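Local coordinates for protein pumilio homology domain family member 4 (Saccharomyces cerevisiae, PDB 3BWT) that binds single-stranded mRNA sequence-specifically through its Pumilio repeats, as a PUF-family regulator of messenger RNAs, at residues Q150-A155 against Q174-H179. Numbering follows the deposited sequence.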
loop_
_atom_site.group_PDB
_atom_site.type_symbol
_atom_site.label_atom_id
_atom_site.label_comp_id
_atom_site.label_asym_id
_atom_site.label_seq_id
_atom_site.Cartn_x
_atom_site.Cartn_y
_atom_site.Cartn_z
ATOM N N GLN A 150 -16.936 -1.482 1.295
ATOM C CA GLN A 150 -17.177 -2.850 0.858
ATOM C C GLN A 150 -16.946 -3.059 -0.642
ATOM O O GLN A 150 -16.374 -4.073 -1.060
ATOM C CB GLN A 150 -18.616 -3.247 1.182
ATOM C CG GLN A 150 -18.944 -4.685 0.826
ATOM C CD GLN A 150 -18.398 -5.644 1.854
ATOM O OE1 GLN A 150 -18.551 -5.422 3.051
ATOM N NE2 GLN A 150 -17.750 -6.709 1.397
ATOM N N PHE A 151 -17.412 -2.114 -1.452
ATOM C CA PHE A 151 -17.353 -2.269 -2.898
ATOM C C PHE A 151 -15.938 -2.559 -3.372
ATOM O O PHE A 151 -15.739 -3.221 -4.394
ATOM C CB PHE A 151 -17.897 -1.023 -3.610
ATOM C CG PHE A 151 -16.996 0.182 -3.516
ATOM C CD1 PHE A 151 -17.023 0.999 -2.398
ATOM C CD2 PHE A 151 -16.131 0.501 -4.554
ATOM C CE1 PHE A 151 -16.196 2.114 -2.308
ATOM C CE2 PHE A 151 -15.298 1.613 -4.473
ATOM C CZ PHE A 151 -15.332 2.423 -3.347
ATOM N N ILE A 152 -14.957 -2.055 -2.629
ATOM C CA ILE A 152 -13.562 -2.252 -2.986
ATOM C C ILE A 152 -13.179 -3.713 -2.768
ATOM O O ILE A 152 -12.560 -4.334 -3.628
ATOM C CB ILE A 152 -12.642 -1.291 -2.210
ATOM C CG1 ILE A 152 -12.948 0.150 -2.626
ATOM C CG2 ILE A 152 -11.187 -1.614 -2.476
ATOM C CD1 ILE A 152 -12.437 1.220 -1.703
ATOM N N PHE A 153 -13.581 -4.266 -1.630
ATOM C CA PHE A 153 -13.370 -5.682 -1.354
ATOM C C PHE A 153 -14.094 -6.554 -2.366
ATOM O O PHE A 153 -13.575 -7.586 -2.781
ATOM C CB PHE A 153 -13.847 -6.034 0.056
ATOM C CG PHE A 153 -12.847 -5.719 1.127
ATOM C CD1 PHE A 153 -12.776 -4.457 1.675
ATOM C CD2 PHE A 153 -11.980 -6.690 1.584
ATOM C CE1 PHE A 153 -11.858 -4.172 2.656
ATOM C CE2 PHE A 153 -11.057 -6.407 2.567
ATOM C CZ PHE A 153 -10.993 -5.151 3.102
ATOM N N ASP A 154 -15.296 -6.143 -2.757
ATOM C CA ASP A 154 -16.072 -6.909 -3.724
ATOM C C ASP A 154 -15.364 -6.933 -5.079
ATOM O O ASP A 154 -15.194 -7.992 -5.689
ATOM C CB ASP A 154 -17.482 -6.334 -3.876
ATOM C CG ASP A 154 -18.319 -6.477 -2.614
ATOM O OD1 ASP A 154 -17.958 -7.282 -1.730
ATOM O OD2 ASP A 154 -19.352 -5.781 -2.508
ATOM N N ALA A 155 -14.945 -5.763 -5.545
ATOM C CA ALA A 155 -14.283 -5.656 -6.840
ATOM C C ALA A 155 -12.976 -6.438 -6.855
ATOM O O ALA A 155 -12.611 -7.046 -7.863
ATOM C CB ALA A 155 -14.037 -4.195 -7.192
ATOM N N GLN A 174 -3.009 -4.026 0.374
ATOM C CA GLN A 174 -2.456 -3.863 1.716
ATOM C C GLN A 174 -3.262 -2.873 2.564
ATOM O O GLN A 174 -3.339 -3.009 3.782
ATOM C CB GLN A 174 -0.973 -3.472 1.662
ATOM C CG GLN A 174 -0.071 -4.581 1.119
ATOM C CD GLN A 174 1.390 -4.161 1.015
ATOM O OE1 GLN A 174 1.739 -3.021 1.332
ATOM N NE2 GLN A 174 2.253 -5.085 0.586
ATOM N N ARG A 175 -3.847 -1.881 1.917
ATOM C CA ARG A 175 -4.704 -0.937 2.619
ATOM C C ARG A 175 -5.983 -1.642 3.092
ATOM O O ARG A 175 -6.521 -1.322 4.154
ATOM C CB ARG A 175 -5.028 0.249 1.715
ATOM C CG ARG A 175 -5.189 1.574 2.432
ATOM C CD ARG A 175 -4.094 1.797 3.455
ATOM N NE ARG A 175 -2.774 1.917 2.849
ATOM C CZ ARG A 175 -2.071 3.044 2.807
ATOM N NH1 ARG A 175 -2.560 4.153 3.346
ATOM N NH2 ARG A 175 -0.875 3.060 2.228
ATOM N N CYS A 176 -6.457 -2.610 2.306
ATOM C CA CYS A 176 -7.626 -3.409 2.668
ATOM C C CYS A 176 -7.383 -4.159 3.967
ATOM O O CYS A 176 -8.251 -4.203 4.841
ATOM C CB CYS A 176 -7.987 -4.396 1.555
ATOM S SG CYS A 176 -8.731 -3.645 0.064
ATOM N N LEU A 177 -6.199 -4.750 4.096
ATOM C CA LEU A 177 -5.845 -5.495 5.304
ATOM C C LEU A 177 -5.605 -4.575 6.490
ATOM O O LEU A 177 -5.638 -5.016 7.636
ATOM C CB LEU A 177 -4.602 -6.347 5.071
ATOM C CG LEU A 177 -4.782 -7.450 4.038
ATOM C CD1 LEU A 177 -3.484 -8.183 3.861
ATOM C CD2 LEU A 177 -5.878 -8.389 4.463
ATOM N N ASP A 178 -5.346 -3.302 6.210
ATOM C CA ASP A 178 -5.128 -2.315 7.257
ATOM C C ASP A 178 -6.440 -1.918 7.930
ATOM O O ASP A 178 -6.494 -1.747 9.141
ATOM C CB ASP A 178 -4.463 -1.065 6.680
ATOM C CG ASP A 178 -2.951 -1.190 6.580
ATOM O OD1 ASP A 178 -2.394 -2.197 7.061
ATOM O OD2 ASP A 178 -2.314 -0.271 6.019
ATOM N N HIS A 179 -7.494 -1.780 7.130
ATOM C CA HIS A 179 -8.722 -1.142 7.582
ATOM C C HIS A 179 -9.927 -2.067 7.491
ATOM O O HIS A 179 -10.989 -1.788 8.053
ATOM C CB HIS A 179 -8.986 0.120 6.763
ATOM C CG HIS A 179 -7.918 1.152 6.900
ATOM N ND1 HIS A 179 -7.801 1.952 8.014
ATOM C CD2 HIS A 179 -6.912 1.513 6.072
ATOM C CE1 HIS A 179 -6.774 2.768 7.864
ATOM N NE2 HIS A 179 -6.218 2.522 6.691
#
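F153 and C176 make most of this contact, with I152 adding a smaller part. The sulfur of C176 lies over one face of the F153 ring, shifted toward the rim. C176 SG is 4.2 Å from the ring centroid of F153 and 16° off the ring normal, a sulfur-aromatic contact. The CB of C176 sits close to the far end of the same ring, with F153 CZ to C176 CB at 3.5 Å. F153 CZ also comes within 3.4 Å of the backbone O of C176. The F153 side chain has CG anti to its own carbonyl carbon (chi1 -82°), and this carries the end of the ring across to the other helix. C176 points its CB toward 150-155, and its sulfur meets the F153 ring and the I152 methyl in directions roughly at right angles. From the I152 side the CG2 methyl meets the sulfur, I152 CG2 to C176 SG being 4.1 Å. All three residues are buried, and the contact is apolar packing with one thiol. The backbones come closest at F153 CA and C176 CA, 7.4 Å apart. The contact joins helix 146-158, which runs from Pumilio repeat 4 into repeat 5, to helix 169-179 of repeat 5. L188 of helix 182-193 touches both F153 and C176. I152 also packs on C140 of helix 133-143, so helix 146-158 touches helices both earlier and later in the chain.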